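Local coordinates for protein hydroquinone dioxygenase small subunit (Pseudomonas sp., PDB 4ZXA) that is the cupin-fold small subunit of a two-subunit, iron(II)-dependent hydroquinone 1,2-dioxygenase, probably supporting oxidative ring cleavage of hydroquinone, at residues F14-E26 with Y35-S47. Residues are numbered along the deposited sequence; the frame is centred on the assembly and turned at random.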
loop_
_atom_site.group_PDB
_atom_site.type_symbol
_atom_site.label_atom_id
_atom_site.label_comp_id
_atom_site.label_asym_id
_atom_site.label_seq_id
_atom_site.Cartn_x
_atom_site.Cartn_y
_atom_site.Cartn_z
ATOM N N PHE A 14 -21.731 18.505 -8.575
ATOM C CA PHE A 14 -22.770 18.780 -7.591
ATOM C C PHE A 14 -24.085 18.233 -8.121
ATOM O O PHE A 14 -24.272 18.120 -9.327
ATOM C CB PHE A 14 -22.905 20.274 -7.310
ATOM C CG PHE A 14 -21.655 20.906 -6.778
ATOM C CD1 PHE A 14 -21.207 20.619 -5.501
ATOM C CD2 PHE A 14 -20.936 21.803 -7.554
ATOM C CE1 PHE A 14 -20.061 21.207 -5.012
ATOM C CE2 PHE A 14 -19.788 22.400 -7.072
ATOM C CZ PHE A 14 -19.351 22.102 -5.795
ATOM N N ALA A 15 -24.985 17.864 -7.222
ATOM C CA ALA A 15 -26.283 17.364 -7.639
ATOM C C ALA A 15 -27.328 18.451 -7.448
ATOM O O ALA A 15 -27.034 19.520 -6.902
ATOM C CB ALA A 15 -26.652 16.108 -6.867
ATOM N N SER A 16 -28.537 18.189 -7.931
ATOM C CA SER A 16 -29.655 19.115 -7.751
ATOM C C SER A 16 -30.949 18.324 -7.730
ATOM O O SER A 16 -30.940 17.127 -7.973
ATOM C CB SER A 16 -29.686 20.158 -8.875
ATOM O OG SER A 16 -29.911 19.539 -10.136
ATOM N N LEU A 17 -32.054 18.999 -7.441
ATOM C CA LEU A 17 -33.379 18.386 -7.528
ATOM C C LEU A 17 -33.678 17.843 -8.939
ATOM O O LEU A 17 -34.320 16.797 -9.099
ATOM C CB LEU A 17 -34.452 19.406 -7.137
ATOM C CG LEU A 17 -34.745 19.653 -5.661
ATOM C CD1 LEU A 17 -35.629 20.875 -5.486
ATOM C CD2 LEU A 17 -35.421 18.434 -5.051
ATOM N N ASP A 18 -33.212 18.564 -9.955
ATOM C CA ASP A 18 -33.466 18.193 -11.354
ATOM C C ASP A 18 -32.548 17.082 -11.830
ATOM O O ASP A 18 -32.816 16.425 -12.847
ATOM C CB ASP A 18 -33.285 19.400 -12.284
ATOM C CG ASP A 18 -34.495 20.303 -12.304
ATOM O OD1 ASP A 18 -35.555 19.896 -11.757
ATOM O OD2 ASP A 18 -34.383 21.416 -12.873
ATOM N N ASN A 19 -31.453 16.890 -11.101
ATOM C CA ASN A 19 -30.401 16.013 -11.564
ATOM C C ASN A 19 -29.600 15.467 -10.397
ATOM O O ASN A 19 -28.744 16.155 -9.844
ATOM C CB ASN A 19 -29.491 16.768 -12.537
ATOM C CG ASN A 19 -28.411 15.893 -13.118
ATOM O OD1 ASN A 19 -28.558 14.666 -13.194
ATOM N ND2 ASN A 19 -27.310 16.510 -13.527
ATOM N N PHE A 20 -29.899 14.232 -10.013
ATOM C CA PHE A 20 -29.151 13.567 -8.962
ATOM C C PHE A 20 -29.083 12.081 -9.218
ATOM O O PHE A 20 -29.940 11.517 -9.896
ATOM C CB PHE A 20 -29.776 13.833 -7.588
ATOM C CG PHE A 20 -31.140 13.240 -7.412
ATOM C CD1 PHE A 20 -32.274 13.999 -7.644
ATOM C CD2 PHE A 20 -31.291 11.930 -6.997
ATOM C CE1 PHE A 20 -33.537 13.460 -7.467
ATOM C CE2 PHE A 20 -32.544 11.387 -6.818
ATOM C CZ PHE A 20 -33.673 12.154 -7.058
ATOM N N ARG A 21 -28.059 11.448 -8.666
ATOM C CA ARG A 21 -27.885 10.010 -8.808
ATOM C C ARG A 21 -27.529 9.419 -7.453
ATOM O O ARG A 21 -26.395 9.551 -6.990
ATOM C CB ARG A 21 -26.780 9.707 -9.828
ATOM C CG ARG A 21 -26.438 8.231 -9.951
ATOM C CD ARG A 21 -25.365 7.958 -11.001
ATOM N NE ARG A 21 -25.847 6.954 -11.941
ATOM C CZ ARG A 21 -26.574 7.239 -13.019
ATOM N NH1 ARG A 21 -26.883 8.504 -13.302
ATOM N NH2 ARG A 21 -26.988 6.263 -13.821
ATOM N N LYS A 22 -28.497 8.777 -6.813
ATOM C CA LYS A 22 -28.251 8.205 -5.497
ATOM C C LYS A 22 -27.107 7.214 -5.558
ATOM O O LYS A 22 -26.942 6.504 -6.545
ATOM C CB LYS A 22 -29.494 7.524 -4.931
ATOM C CG LYS A 22 -29.264 6.923 -3.552
ATOM C CD LYS A 22 -30.557 6.844 -2.753
ATOM C CE LYS A 22 -31.487 5.808 -3.346
ATOM N NZ LYS A 22 -32.800 5.800 -2.667
ATOM N N GLY A 23 -26.309 7.176 -4.501
ATOM C CA GLY A 23 -25.231 6.215 -4.423
ATOM C C GLY A 23 -25.800 4.830 -4.242
ATOM O O GLY A 23 -26.977 4.602 -4.500
ATOM N N THR A 24 -24.958 3.911 -3.788
ATOM C CA THR A 24 -25.340 2.522 -3.600
ATOM C C THR A 24 -24.721 1.902 -2.338
ATOM O O THR A 24 -23.542 2.119 -2.016
ATOM C CB THR A 24 -24.911 1.674 -4.804
ATOM O OG1 THR A 24 -23.483 1.720 -4.926
ATOM C CG2 THR A 24 -25.544 2.221 -6.087
ATOM N N VAL A 25 -25.526 1.126 -1.626
ATOM C CA VAL A 25 -25.022 0.307 -0.546
ATOM C C VAL A 25 -24.973 -1.134 -1.026
ATOM O O VAL A 25 -26.002 -1.788 -1.170
ATOM C CB VAL A 25 -25.905 0.419 0.721
ATOM C CG1 VAL A 25 -25.601 -0.722 1.688
ATOM C CG2 VAL A 25 -25.700 1.771 1.404
ATOM N N GLU A 26 -23.771 -1.619 -1.291
ATOM C CA GLU A 26 -23.573 -3.010 -1.686
ATOM C C GLU A 26 -23.313 -3.883 -0.449
ATOM O O GLU A 26 -22.254 -3.797 0.174
ATOM C CB GLU A 26 -22.400 -3.112 -2.673
ATOM C CG GLU A 26 -22.004 -4.535 -3.058
ATOM C CD GLU A 26 -20.606 -4.615 -3.678
ATOM O OE1 GLU A 26 -20.222 -3.671 -4.420
ATOM O OE2 GLU A 26 -19.892 -5.618 -3.411
ATOM N N TYR A 35 -27.462 1.270 7.753
ATOM C CA TYR A 35 -26.716 2.450 7.302
ATOM C C TYR A 35 -27.571 3.696 7.097
ATOM O O TYR A 35 -27.073 4.715 6.613
ATOM C CB TYR A 35 -25.924 2.136 6.019
ATOM C CG TYR A 35 -24.958 0.998 6.209
ATOM C CD1 TYR A 35 -23.706 1.216 6.753
ATOM C CD2 TYR A 35 -25.314 -0.305 5.881
ATOM C CE1 TYR A 35 -22.819 0.159 6.955
ATOM C CE2 TYR A 35 -24.435 -1.372 6.080
ATOM C CZ TYR A 35 -23.189 -1.128 6.619
ATOM O OH TYR A 35 -22.307 -2.154 6.817
ATOM N N ALA A 36 -28.847 3.619 7.462
ATOM C CA ALA A 36 -29.771 4.749 7.295
ATOM C C ALA A 36 -29.450 5.583 6.048
ATOM O O ALA A 36 -29.260 6.787 6.121
ATOM C CB ALA A 36 -29.776 5.631 8.551
ATOM N N PHE A 37 -29.390 4.915 4.905
ATOM C CA PHE A 37 -28.843 5.500 3.684
ATOM C C PHE A 37 -29.897 6.205 2.835
ATOM O O PHE A 37 -30.739 5.549 2.221
ATOM C CB PHE A 37 -28.184 4.401 2.857
ATOM C CG PHE A 37 -27.251 4.914 1.802
ATOM C CD1 PHE A 37 -25.911 5.110 2.087
ATOM C CD2 PHE A 37 -27.715 5.195 0.519
ATOM C CE1 PHE A 37 -25.036 5.582 1.110
ATOM C CE2 PHE A 37 -26.854 5.667 -0.466
ATOM C CZ PHE A 37 -25.510 5.860 -0.171
ATOM N N SER A 38 -29.856 7.531 2.799
ATOM C CA SER A 38 -30.756 8.279 1.924
ATOM C C SER A 38 -29.989 9.282 1.066
ATOM O O SER A 38 -28.765 9.299 1.064
ATOM C CB SER A 38 -31.829 8.997 2.739
ATOM O OG SER A 38 -31.280 10.091 3.446
ATOM N N ASN A 39 -30.716 10.115 0.331
ATOM C CA ASN A 39 -30.100 11.150 -0.494
ATOM C C ASN A 39 -30.944 12.417 -0.418
ATOM O O ASN A 39 -32.143 12.375 -0.677
ATOM C CB ASN A 39 -29.986 10.667 -1.934
ATOM C CG ASN A 39 -29.407 11.712 -2.848
ATOM O OD1 ASN A 39 -30.052 12.724 -3.137
ATOM N ND2 ASN A 39 -28.185 11.473 -3.327
ATOM N N ILE A 40 -30.330 13.536 -0.049
ATOM C CA ILE A 40 -31.097 14.734 0.301
ATOM C C ILE A 40 -31.930 15.255 -0.885
ATOM O O ILE A 40 -32.943 15.937 -0.710
ATOM C CB ILE A 40 -30.203 15.874 0.857
ATOM C CG1 ILE A 40 -29.144 16.299 -0.165
ATOM C CG2 ILE A 40 -29.533 15.466 2.158
ATOM C CD1 ILE A 40 -28.472 17.602 0.211
ATOM N N PHE A 41 -31.502 14.918 -2.090
ATOM C CA PHE A 41 -32.194 15.387 -3.264
ATOM C C PHE A 41 -33.431 14.546 -3.527
ATOM O O PHE A 41 -34.510 15.090 -3.734
ATOM C CB PHE A 41 -31.236 15.500 -4.453
ATOM C CG PHE A 41 -30.163 16.515 -4.226
ATOM C CD1 PHE A 41 -30.476 17.856 -4.193
ATOM C CD2 PHE A 41 -28.858 16.130 -3.964
ATOM C CE1 PHE A 41 -29.506 18.799 -3.936
ATOM C CE2 PHE A 41 -27.874 17.076 -3.714
ATOM C CZ PHE A 41 -28.201 18.410 -3.696
ATOM N N GLU A 42 -33.284 13.231 -3.480
ATOM C CA GLU A 42 -34.449 12.363 -3.508
ATOM C C GLU A 42 -35.426 12.778 -2.408
ATOM O O GLU A 42 -36.632 12.911 -2.645
ATOM C CB GLU A 42 -34.052 10.887 -3.358
ATOM C CG GLU A 42 -35.196 9.923 -3.628
ATOM C CD GLU A 42 -34.721 8.500 -3.816
ATOM O OE1 GLU A 42 -33.934 8.006 -2.974
ATOM O OE2 GLU A 42 -35.126 7.875 -4.822
ATOM N N VAL A 43 -34.906 13.005 -1.209
ATOM C CA VAL A 43 -35.773 13.380 -0.097
ATOM C C VAL A 43 -36.596 14.662 -0.354
ATOM O O VAL A 43 -37.815 14.667 -0.182
ATOM C CB VAL A 43 -35.006 13.467 1.250
ATOM C CG1 VAL A 43 -35.853 14.189 2.303
ATOM C CG2 VAL A 43 -34.624 12.068 1.746
ATOM N N ALA A 44 -35.925 15.740 -0.747
ATOM C CA ALA A 44 -36.606 16.997 -1.029
ATOM C C ALA A 44 -37.570 16.847 -2.212
ATOM O O ALA A 44 -38.617 17.497 -2.269
ATOM C CB ALA A 44 -35.590 18.108 -1.300
ATOM N N GLN A 45 -37.214 15.974 -3.149
ATOM C CA GLN A 45 -38.011 15.786 -4.344
ATOM C C GLN A 45 -39.358 15.198 -3.984
ATOM O O GLN A 45 -40.321 15.366 -4.724
ATOM C CB GLN A 45 -37.298 14.862 -5.326
ATOM C CG GLN A 45 -38.036 14.647 -6.655
ATOM C CD GLN A 45 -37.438 13.502 -7.475
ATOM O OE1 GLN A 45 -37.591 12.324 -7.127
ATOM N NE2 GLN A 45 -36.739 13.844 -8.560
ATOM N N ASN A 46 -39.425 14.516 -2.847
ATOM C CA ASN A 46 -40.620 13.763 -2.474
ATOM C C ASN A 46 -41.259 14.247 -1.183
ATOM O O ASN A 46 -41.933 13.480 -0.485
ATOM C CB ASN A 46 -40.303 12.271 -2.349
ATOM C CG ASN A 46 -39.783 11.677 -3.640
ATOM O OD1 ASN A 46 -39.012 10.723 -3.622
ATOM N ND2 ASN A 46 -40.187 12.249 -4.768
ATOM N N SER A 47 -41.055 15.522 -0.874
ATOM C CA SER A 47 -41.572 16.088 0.358
ATOM C C SER A 47 -42.283 17.406 0.098
ATOM O O SER A 47 -42.130 18.000 -0.974
ATOM C CB SER A 47 -40.438 16.251 1.375
ATOM O OG SER A 47 -39.841 14.983 1.641
HETATM O O HOH W 1 -32.657 5.521 0.012
#
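Leu17 and Phe41 bring the two backbones closest, CA to CA 5.3 Å, and the chains run antiparallel from there, parting to 7.7 Å between the CA atoms of Val25 and Phe37 without pairing as strands. The Phe41 ring lies flat between the loop and Ile40: backbone atoms of Ala15 and Ser16 lie over one face, Ile40 CG1 over the opposite one, and Ala15 CB stands 3.5 Å from Phe41 CE2. Cutting this ring back to an alanine would probably leave a gap between Ile40 and the Ala15-Ser16 backbone and free that loop to shift. With CG between the backbone N and the carbonyl carbon (chi1 66°), Phe20 folds onto the start of helix 40-45; Phe41 C and Glu42 N sit above one face of its ring, and Gln45 NE2 meets its edge, 3.4 Å from Phe20 CE1. Lys22, bent at chi3 (69°), turns NZ to Glu42 OE1 in a salt bridge whose modelled length, 2.5 Å, is doubtfully short, while a water links the same NZ to Phe37 O. Farther along, Val25 CG2 makes a CH-pi contact over the Phe37 face, 3.7 Å from the ring centroid. Asn39 N-caps the helix: its OD1 accepts from Phe41 N and Glu42 N on opposite faces of the amide plane, and its ND2 donates to Asp293 of the large subunit. The helix packs against strands 61-69, 81-87 and 145-153 of the cupin sheet through Ile40, Phe41 and Ala44, whereas residues 24-26 and 38-39 pair antiparallel with a large-subunit strand, so that the sheet runs on across the interface.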